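Local coordinates for protein cycloalternan-forming enzyme (Listeria monocytogenes serovar 1/2a, PDB 5F7U) that belongs to glycoside hydrolase family 31, joining a TIM-barrel domain to several beta-rich domains, and holds bound glycans and magnesium ions, at residues A[405-408]-A[409-412]; A[424-427]-A[428-431]; A[516-519]-A[520-524]. The protein carries 1 engineered substitution. All coordinates share one frame; numbering follows the deposited sequence.

Contact 1 (A[405-408]-A[409-412]). With GLC (alpha-D-glucopyranose), chain F.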
loop_
_atom_site.group_PDB
_atom_site.type_symbol
_atom_site.label_atom_id
_atom_site.label_comp_id
_atom_site.label_asym_id
_atom_site.label_seq_id
_atom_site.Cartn_x
_atom_site.Cartn_y
_atom_site.Cartn_z
ATOM N N GLU A 405 20.787 -11.949 -21.004
ATOM C CA GLU A 405 20.120 -10.744 -21.563
ATOM C C GLU A 405 19.532 -11.022 -22.956
ATOM O O GLU A 405 19.403 -10.110 -23.791
ATOM C CB GLU A 405 21.091 -9.541 -21.612
ATOM C CG GLU A 405 21.672 -9.144 -20.247
ATOM C CD GLU A 405 20.640 -8.467 -19.349
ATOM O OE1 GLU A 405 19.656 -7.913 -19.877
ATOM O OE2 GLU A 405 20.813 -8.469 -18.106
ATOM N N GLU A 406 19.187 -12.291 -23.192
ATOM C CA GLU A 406 18.554 -12.714 -24.426
ATOM C C GLU A 406 17.350 -13.598 -24.161
ATOM O O GLU A 406 16.249 -13.262 -24.568
ATOM C CB GLU A 406 19.556 -13.445 -25.319
ATOM C CG GLU A 406 20.706 -12.586 -25.828
ATOM C CD GLU A 406 20.286 -11.469 -26.777
ATOM O OE1 GLU A 406 19.102 -11.367 -27.181
ATOM O OE2 GLU A 406 21.170 -10.646 -27.117
ATOM N N THR A 407 17.574 -14.732 -23.497
ATOM C CA THR A 407 16.494 -15.652 -23.142
ATOM C C THR A 407 15.881 -15.286 -21.787
ATOM O O THR A 407 14.726 -15.603 -21.515
ATOM C CB THR A 407 16.984 -17.109 -23.028
ATOM O OG1 THR A 407 17.894 -17.240 -21.923
ATOM C CG2 THR A 407 17.668 -17.592 -24.343
ATOM N N TYR A 408 16.692 -14.696 -20.913
ATOM C CA TYR A 408 16.309 -14.403 -19.524
ATOM C C TYR A 408 15.986 -15.640 -18.675
ATOM O O TYR A 408 15.335 -15.524 -17.637
ATOM C CB TYR A 408 15.200 -13.329 -19.450
ATOM C CG TYR A 408 15.708 -12.017 -19.958
ATOM C CD1 TYR A 408 16.450 -11.176 -19.119
ATOM C CD2 TYR A 408 15.507 -11.643 -21.285
ATOM C CE1 TYR A 408 16.972 -9.991 -19.589
ATOM C CE2 TYR A 408 16.029 -10.453 -21.778
ATOM C CZ TYR A 408 16.752 -9.634 -20.914
ATOM O OH TYR A 408 17.280 -8.455 -21.396
ATOM N N TYR A 409 16.423 -16.823 -19.118
ATOM C CA TYR A 409 16.383 -17.983 -18.237
ATOM C C TYR A 409 17.718 -18.733 -18.152
ATOM O O TYR A 409 17.807 -19.755 -17.466
ATOM C CB TYR A 409 15.192 -18.912 -18.550
ATOM C CG TYR A 409 15.217 -19.548 -19.917
ATOM C CD1 TYR A 409 15.982 -20.687 -20.154
ATOM C CD2 TYR A 409 14.446 -19.028 -20.968
ATOM C CE1 TYR A 409 16.017 -21.273 -21.413
ATOM C CE2 TYR A 409 14.463 -19.616 -22.233
ATOM C CZ TYR A 409 15.249 -20.737 -22.442
ATOM O OH TYR A 409 15.280 -21.359 -23.676
ATOM N N ILE A 410 18.747 -18.197 -18.816
ATOM C CA ILE A 410 20.088 -18.787 -18.844
ATOM C C ILE A 410 21.049 -17.774 -18.222
ATOM O O ILE A 410 20.970 -16.576 -18.518
ATOM C CB ILE A 410 20.516 -19.144 -20.284
ATOM C CG1 ILE A 410 19.549 -20.187 -20.876
ATOM C CG2 ILE A 410 21.976 -19.638 -20.353
ATOM C CD1 ILE A 410 19.735 -20.451 -22.370
ATOM N N TRP A 411 21.928 -18.272 -17.350
ATOM C CA TRP A 411 22.962 -17.465 -16.700
ATOM C C TRP A 411 23.899 -16.833 -17.711
ATOM O O TRP A 411 24.289 -17.469 -18.712
ATOM C CB TRP A 411 23.750 -18.313 -15.685
ATOM C CG TRP A 411 22.908 -18.605 -14.510
ATOM C CD1 TRP A 411 22.032 -19.653 -14.365
ATOM C CD2 TRP A 411 22.776 -17.792 -13.329
ATOM N NE1 TRP A 411 21.377 -19.550 -13.138
ATOM C CE2 TRP A 411 21.816 -18.421 -12.492
ATOM C CE3 TRP A 411 23.393 -16.598 -12.888
ATOM C CZ2 TRP A 411 21.440 -17.895 -11.248
ATOM C CZ3 TRP A 411 23.019 -16.078 -11.635
ATOM C CH2 TRP A 411 22.049 -16.739 -10.837
ATOM N N ASN A 412 24.286 -15.590 -17.440
ATOM C CA ASN A 412 25.251 -14.908 -18.300
ATOM C C ASN A 412 26.536 -15.727 -18.474
ATOM O O ASN A 412 27.028 -16.347 -17.519
ATOM C CB ASN A 412 25.586 -13.518 -17.744
ATOM C CG ASN A 412 26.012 -12.555 -18.825
ATOM O OD1 ASN A 412 25.984 -12.900 -20.024
ATOM N ND2 ASN A 412 26.384 -11.327 -18.424
HETATM C C1 GLC F . 17.695 -3.149 -16.453
HETATM C C2 GLC F . 17.766 -2.792 -17.945
HETATM C C3 GLC F . 17.358 -3.981 -18.824
HETATM C C4 GLC F . 18.139 -5.240 -18.450
HETATM C C5 GLC F . 17.923 -5.513 -16.954
HETATM C C6 GLC F . 18.578 -6.788 -16.438
HETATM O O2 GLC F . 16.883 -1.704 -18.229
HETATM O O3 GLC F . 17.565 -3.668 -20.206
HETATM O O4 GLC F . 17.673 -6.335 -19.248
HETATM O O5 GLC F . 18.390 -4.382 -16.190
HETATM O O6 GLC F . 19.998 -6.611 -16.440
#

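Contact 2 (A[424-427]-A[428-431])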
loop_
_atom_site.group_PDB
_atom_site.type_symbol
_atom_site.label_atom_id
_atom_site.label_comp_id
_atom_site.label_asym_id
_atom_site.label_seq_id
_atom_site.Cartn_x
_atom_site.Cartn_y
_atom_site.Cartn_z
ATOM N N ALA A 424 13.128 -27.794 -22.495
ATOM C CA ALA A 424 13.699 -27.174 -21.298
ATOM C C ALA A 424 15.104 -27.685 -21.021
ATOM O O ALA A 424 15.443 -28.824 -21.386
ATOM C CB ALA A 424 12.795 -27.407 -20.097
ATOM N N PHE A 425 15.922 -26.824 -20.410
ATOM C CA PHE A 425 17.247 -27.196 -19.916
ATOM C C PHE A 425 17.190 -27.688 -18.469
ATOM O O PHE A 425 16.277 -27.326 -17.704
ATOM C CB PHE A 425 18.207 -25.997 -19.981
ATOM C CG PHE A 425 18.559 -25.564 -21.373
ATOM C CD1 PHE A 425 17.764 -24.639 -22.058
ATOM C CD2 PHE A 425 19.692 -26.072 -22.007
ATOM C CE1 PHE A 425 18.088 -24.247 -23.355
ATOM C CE2 PHE A 425 20.021 -25.677 -23.305
ATOM C CZ PHE A 425 19.215 -24.766 -23.980
ATOM N N SER A 426 18.168 -28.519 -18.114
ATOM C CA SER A 426 18.471 -28.861 -16.729
ATOM C C SER A 426 19.804 -28.180 -16.419
ATOM O O SER A 426 20.447 -27.637 -17.345
ATOM C CB SER A 426 18.581 -30.382 -16.563
ATOM O OG SER A 426 17.384 -31.026 -16.958
ATOM N N TYR A 427 20.210 -28.196 -15.137
ATOM C CA TYR A 427 21.488 -27.595 -14.707
ATOM C C TYR A 427 22.729 -28.204 -15.407
ATOM O O TYR A 427 23.650 -27.470 -15.793
ATOM C CB TYR A 427 21.652 -27.737 -13.199
ATOM C CG TYR A 427 22.749 -26.882 -12.591
ATOM C CD1 TYR A 427 22.553 -25.515 -12.386
ATOM C CD2 TYR A 427 23.979 -27.443 -12.201
ATOM C CE1 TYR A 427 23.545 -24.726 -11.814
ATOM C CE2 TYR A 427 24.984 -26.654 -11.638
ATOM C CZ TYR A 427 24.749 -25.299 -11.430
ATOM O OH TYR A 427 25.716 -24.481 -10.880
ATOM N N ASP A 428 22.710 -29.531 -15.563
ATOM C CA ASP A 428 23.786 -30.311 -16.194
ATOM C C ASP A 428 24.009 -30.003 -17.666
ATOM O O ASP A 428 25.048 -30.374 -18.217
ATOM C CB ASP A 428 23.514 -31.817 -16.054
ATOM C CG ASP A 428 23.641 -32.308 -14.626
ATOM O OD1 ASP A 428 24.105 -31.540 -13.752
ATOM O OD2 ASP A 428 23.261 -33.476 -14.367
ATOM N N ASP A 429 23.031 -29.364 -18.310
ATOM C CA ASP A 429 23.168 -28.986 -19.723
ATOM C C ASP A 429 24.173 -27.850 -19.926
ATOM O O ASP A 429 24.671 -27.652 -21.031
ATOM C CB ASP A 429 21.805 -28.601 -20.322
ATOM C CG ASP A 429 20.899 -29.807 -20.575
ATOM O OD1 ASP A 429 21.393 -30.901 -20.955
ATOM O OD2 ASP A 429 19.671 -29.656 -20.414
ATOM N N PHE A 430 24.463 -27.097 -18.865
ATOM C CA PHE A 430 25.281 -25.884 -18.994
ATOM C C PHE A 430 26.716 -26.100 -18.578
ATOM O O PHE A 430 26.991 -26.912 -17.693
ATOM C CB PHE A 430 24.677 -24.760 -18.166
ATOM C CG PHE A 430 23.298 -24.383 -18.584
ATOM C CD1 PHE A 430 23.085 -23.636 -19.753
ATOM C CD2 PHE A 430 22.200 -24.760 -17.809
ATOM C CE1 PHE A 430 21.798 -23.271 -20.136
ATOM C CE2 PHE A 430 20.908 -24.398 -18.188
ATOM C CZ PHE A 430 20.709 -23.642 -19.349
ATOM N N THR A 431 27.620 -25.409 -19.265
ATOM C CA THR A 431 28.976 -25.169 -18.800
ATOM C C THR A 431 28.996 -23.710 -18.326
ATOM O O THR A 431 28.750 -22.782 -19.106
ATOM C CB THR A 431 29.995 -25.394 -19.933
ATOM O OG1 THR A 431 29.883 -26.737 -20.401
ATOM C CG2 THR A 431 31.429 -25.150 -19.470
HETATM O O HOH W 1 17.420 -31.349 -19.943
HETATM O O HOH W 2 26.285 -27.818 -15.140
#

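Contact 3 (A[516-519]-A[520-524])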
loop_
_atom_site.group_PDB
_atom_site.type_symbol
_atom_site.label_atom_id
_atom_site.label_comp_id
_atom_site.label_asym_id
_atom_site.label_seq_id
_atom_site.Cartn_x
_atom_site.Cartn_y
_atom_site.Cartn_z
ATOM N N ASP A 516 2.663 -23.130 -18.788
ATOM C CA ASP A 516 3.410 -24.346 -18.460
ATOM C C ASP A 516 4.742 -24.409 -19.202
ATOM O O ASP A 516 5.763 -24.734 -18.593
ATOM C CB ASP A 516 2.568 -25.612 -18.718
ATOM C CG ASP A 516 1.426 -25.782 -17.694
ATOM O OD1 ASP A 516 1.483 -25.183 -16.582
ATOM O OD2 ASP A 516 0.462 -26.514 -18.003
ATOM N N TRP A 517 4.740 -24.065 -20.492
ATOM C CA TRP A 517 5.970 -24.024 -21.281
ATOM C C TRP A 517 6.938 -22.977 -20.748
ATOM O O TRP A 517 8.074 -23.279 -20.448
ATOM C CB TRP A 517 5.691 -23.758 -22.757
ATOM C CG TRP A 517 6.938 -23.480 -23.506
ATOM C CD1 TRP A 517 7.973 -24.360 -23.730
ATOM C CD2 TRP A 517 7.324 -22.236 -24.107
ATOM N NE1 TRP A 517 8.976 -23.731 -24.429
ATOM C CE2 TRP A 517 8.606 -22.432 -24.679
ATOM C CE3 TRP A 517 6.713 -20.969 -24.218
ATOM C CZ2 TRP A 517 9.290 -21.412 -25.369
ATOM C CZ3 TRP A 517 7.400 -19.944 -24.899
ATOM C CH2 TRP A 517 8.668 -20.181 -25.474
ATOM N N TRP A 518 6.471 -21.744 -20.639
ATOM C CA TRP A 518 7.325 -20.626 -20.203
ATOM C C TRP A 518 7.978 -20.933 -18.854
ATOM O O TRP A 518 9.200 -20.801 -18.708
ATOM C CB TRP A 518 6.468 -19.383 -20.089
ATOM C CG TRP A 518 7.203 -18.102 -19.889
ATOM C CD1 TRP A 518 7.448 -17.472 -18.692
ATOM C CD2 TRP A 518 7.712 -17.237 -20.914
ATOM N NE1 TRP A 518 8.103 -16.273 -18.912
ATOM C CE2 TRP A 518 8.275 -16.103 -20.263
ATOM C CE3 TRP A 518 7.745 -17.306 -22.325
ATOM C CZ2 TRP A 518 8.864 -15.037 -20.973
ATOM C CZ3 TRP A 518 8.337 -16.245 -23.037
ATOM C CH2 TRP A 518 8.888 -15.119 -22.348
ATOM N N THR A 519 7.163 -21.381 -17.893
ATOM C CA THR A 519 7.653 -21.726 -16.563
ATOM C C THR A 519 8.566 -22.955 -16.577
ATOM O O THR A 519 9.551 -22.986 -15.843
ATOM C CB THR A 519 6.524 -21.881 -15.537
ATOM O OG1 THR A 519 5.643 -22.932 -15.931
ATOM C CG2 THR A 519 5.743 -20.540 -15.355
ATOM N N SER A 520 8.278 -23.940 -17.442
ATOM C CA SER A 520 9.154 -25.132 -17.542
ATOM C C SER A 520 10.616 -24.760 -17.862
ATOM O O SER A 520 11.552 -25.451 -17.441
ATOM C CB SER A 520 8.630 -26.167 -18.556
ATOM O OG SER A 520 8.831 -25.752 -19.902
ATOM N N GLN A 521 10.801 -23.661 -18.595
ATOM C CA GLN A 521 12.129 -23.213 -19.008
ATOM C C GLN A 521 12.921 -22.680 -17.830
ATOM O O GLN A 521 14.151 -22.669 -17.854
ATOM C CB GLN A 521 12.028 -22.126 -20.081
ATOM C CG GLN A 521 11.342 -22.574 -21.365
ATOM C CD GLN A 521 11.346 -21.476 -22.401
ATOM O OE1 GLN A 521 10.741 -20.423 -22.196
ATOM N NE2 GLN A 521 12.035 -21.702 -23.512
ATOM N N ARG A 522 12.192 -22.224 -16.814
ATOM C CA ARG A 522 12.773 -21.718 -15.581
ATOM C C ARG A 522 12.810 -22.740 -14.444
ATOM O O ARG A 522 13.358 -22.430 -13.385
ATOM C CB ARG A 522 12.007 -20.469 -15.089
ATOM C CG ARG A 522 12.345 -19.203 -15.848
ATOM C CD ARG A 522 11.317 -18.910 -16.917
ATOM N NE ARG A 522 11.635 -17.675 -17.640
ATOM C CZ ARG A 522 11.418 -17.492 -18.934
ATOM N NH1 ARG A 522 11.772 -16.341 -19.520
ATOM N NH2 ARG A 522 10.877 -18.469 -19.650
ATOM N N GLU A 523 12.251 -23.939 -14.655
ATOM C CA GLU A 523 12.157 -24.932 -13.571
ATOM C C GLU A 523 13.499 -25.192 -12.875
ATOM O O GLU A 523 13.570 -25.192 -11.639
ATOM C CB GLU A 523 11.573 -26.256 -14.083
ATOM C CG GLU A 523 11.190 -27.216 -12.963
ATOM C CD GLU A 523 11.052 -28.663 -13.417
ATOM O OE1 GLU A 523 10.537 -28.915 -14.522
ATOM O OE2 GLU A 523 11.456 -29.579 -12.666
ATOM N N TYR A 524 14.558 -25.412 -13.665
ATOM C CA TYR A 524 15.870 -25.752 -13.112
ATOM C C TYR A 524 16.415 -24.699 -12.123
ATOM O O TYR A 524 17.190 -25.043 -11.228
ATOM C CB TYR A 524 16.883 -26.056 -14.237
ATOM C CG TYR A 524 17.561 -24.831 -14.802
ATOM C CD1 TYR A 524 16.906 -24.017 -15.740
ATOM C CD2 TYR A 524 18.869 -24.484 -14.411
ATOM C CE1 TYR A 524 17.528 -22.881 -16.257
ATOM C CE2 TYR A 524 19.502 -23.345 -14.932
ATOM C CZ TYR A 524 18.825 -22.553 -15.848
ATOM O OH TYR A 524 19.435 -21.425 -16.365
#

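Contact 1 (A[405-408]-A[409-412])
Thr-407 points its side chain at Tyr-409 and Ile-410. CB rides over one face of the Tyr-409 ring, nearest the rim at CE2 (3.6 Å), a CH-pi contact. With chi1 at 66°, OG1 sits between the backbone N and the carbonyl carbon, which brings it to the N-H groups of Tyr-409 and Ile-410. There it accepts the nearly straight bond from Tyr-409 N (3.2 Å, 169° at the hydrogen), which makes an ST turn. A weak second one comes from Ile-410 N; Asp-404 OD2 also bonds this hydroxyl. CG2 ends the side chain against Ile-410 CD1, 4.0 Å away.

Just upstream, the same loop meets alpha-D-glucopyranose. Glu-405 takes it with both oxygens, OE1 from O4 and OE2 from O6 of the sugar, each at 2.6 Å. Tyr-408 OH donates to Glu-405 OE1 (2.9 Å) on its anti side but tilted 34° from the carboxylate plane, which probably helps fix the carboxylate's rotation.

All this lies in the long loop between the second barrel strand, 396-399, and helix 439-448. Gln-470 of helix 469-481 covers Thr-407, Tyr-409 and Ile-410, while Trp-411 packs on helices 439-448 and 523-527.

Contact 2 (A[424-427]-A[428-431])
Phe-425 and Phe-430 bring their rings together round a short 3-10 turn, residues 427-429, in the long loop after strand 396-399 of the family 31 TIM barrel. Phe-425 comes first along the chain. Its ring lies near parallel to that of Phe-430, at 29°, but slid well aside, with the centroids 5.0 Å apart, so the overlap is slight. The closest approach is Phe-430 CZ to Phe-425 CB, 3.5 Å, while CE1 of Phe-430 stands over the face of the Phe-425 ring near its rim. Asp-429 CB meets the same ring at its edge. Tyr-416 adds an edge-to-face partner to Phe-425.

At Ser-426 the contact turns polar. Its backbone N points almost straight at Asp-429 OD2 (3.0 Å, 173° at the hydrogen), meeting it from above the carboxylate plane; Asp-429 CG stands anti to its own carbonyl carbon (chi1 -74°), which swings the carboxylate back along the turn to this N-H. In return Asp-429 N bonds to Ser-426 O at 3.3 Å, so the two residues are tied twice. A water also donates to Asp-429 OD2.

Tyr-427 opens the turn, its N bonded to Glu-528 and its OH to Lys-440 N on helix 439-448. Tyr-427 O accepts from Phe-430 N (3.2 Å) and lies at the edge of the Phe-430 ring. One water bridges the two carbonyls, donating to Tyr-427 O at 2.7 Å and to Phe-430 O at 2.8 Å.

Contact 3 (A[516-519]-A[520-524])
Arg-522 lays its guanidinium flat on the indole of Trp-518, planes about 16° apart, in a stacked cation-pi pair. The overlap is specific: Trp-518 NE1 sits beneath the middle of the guanidinium, 3.5 Å from Arg-522 CZ, while NH1 reaches on over CZ2 of the six-membered ring. A bend at chi2 (98°) folds the arginine back over Trp-518, and NH2 then also finds Trp-518 O at 3.0 Å. One residue thus offers both its ring face and its carbonyl to the same group. Arg-522 NE is bonded to Gln-457 OE1 and Trp-518 NE1 to Tyr-570 OH, which should limit rotation of either plane.

The neighbouring pair is less flat. The Gln-521 amide passes over one face of Trp-517, inclined 34° to it, with NE2 3.3 Å from CZ2. Trp-517 NE1 bonds to Gly-422 O, and Gln-521 NE2 has a weak bond to Asp-474.

Both pairs sit at the junction of helices 512-520 and 523-527, between the third and fourth strands of the TIM barrel. In the backbone, Ser-520 N bonds four residues back to Asp-516 O (2.9 Å), and Arg-522 N three back to Thr-519 O (2.9 Å). Trp-518 O takes Gln-521 N on one face of its carbonyl plane and Arg-522 NH2 on the other. Ser-520 OG, held between its backbone N and carbonyl carbon, donates to Trp-517 O at 2.6 Å, and that oxygen gets a weak bond from Gln-521 N as well.

How the contacts relate
Contacts 1 and 2 belong to the same long loop after barrel strand 396-399, whereas contact 3 lies further on, between the third and fourth strands; their centres are each about 13 Å apart. Contacts 1 and 3 are buried, contact 2 only partly so, and there water enters the bonding. Chemistry follows place: contact 1 joins a hydroxyl-held turn to sugar binding, contact 2 combines aromatics with a carboxylate tied to backbone, and contact 3 stacks a guanidinium on one indole and lays an inclined amide over another. Tyr-524 links all three, with its OH probably bonded to Tyr-409 O at 2.6 Å and its CZ 3.6 Å from Phe-430 CE2. Ile-410 CG2 likewise packs on Phe-430 CE1.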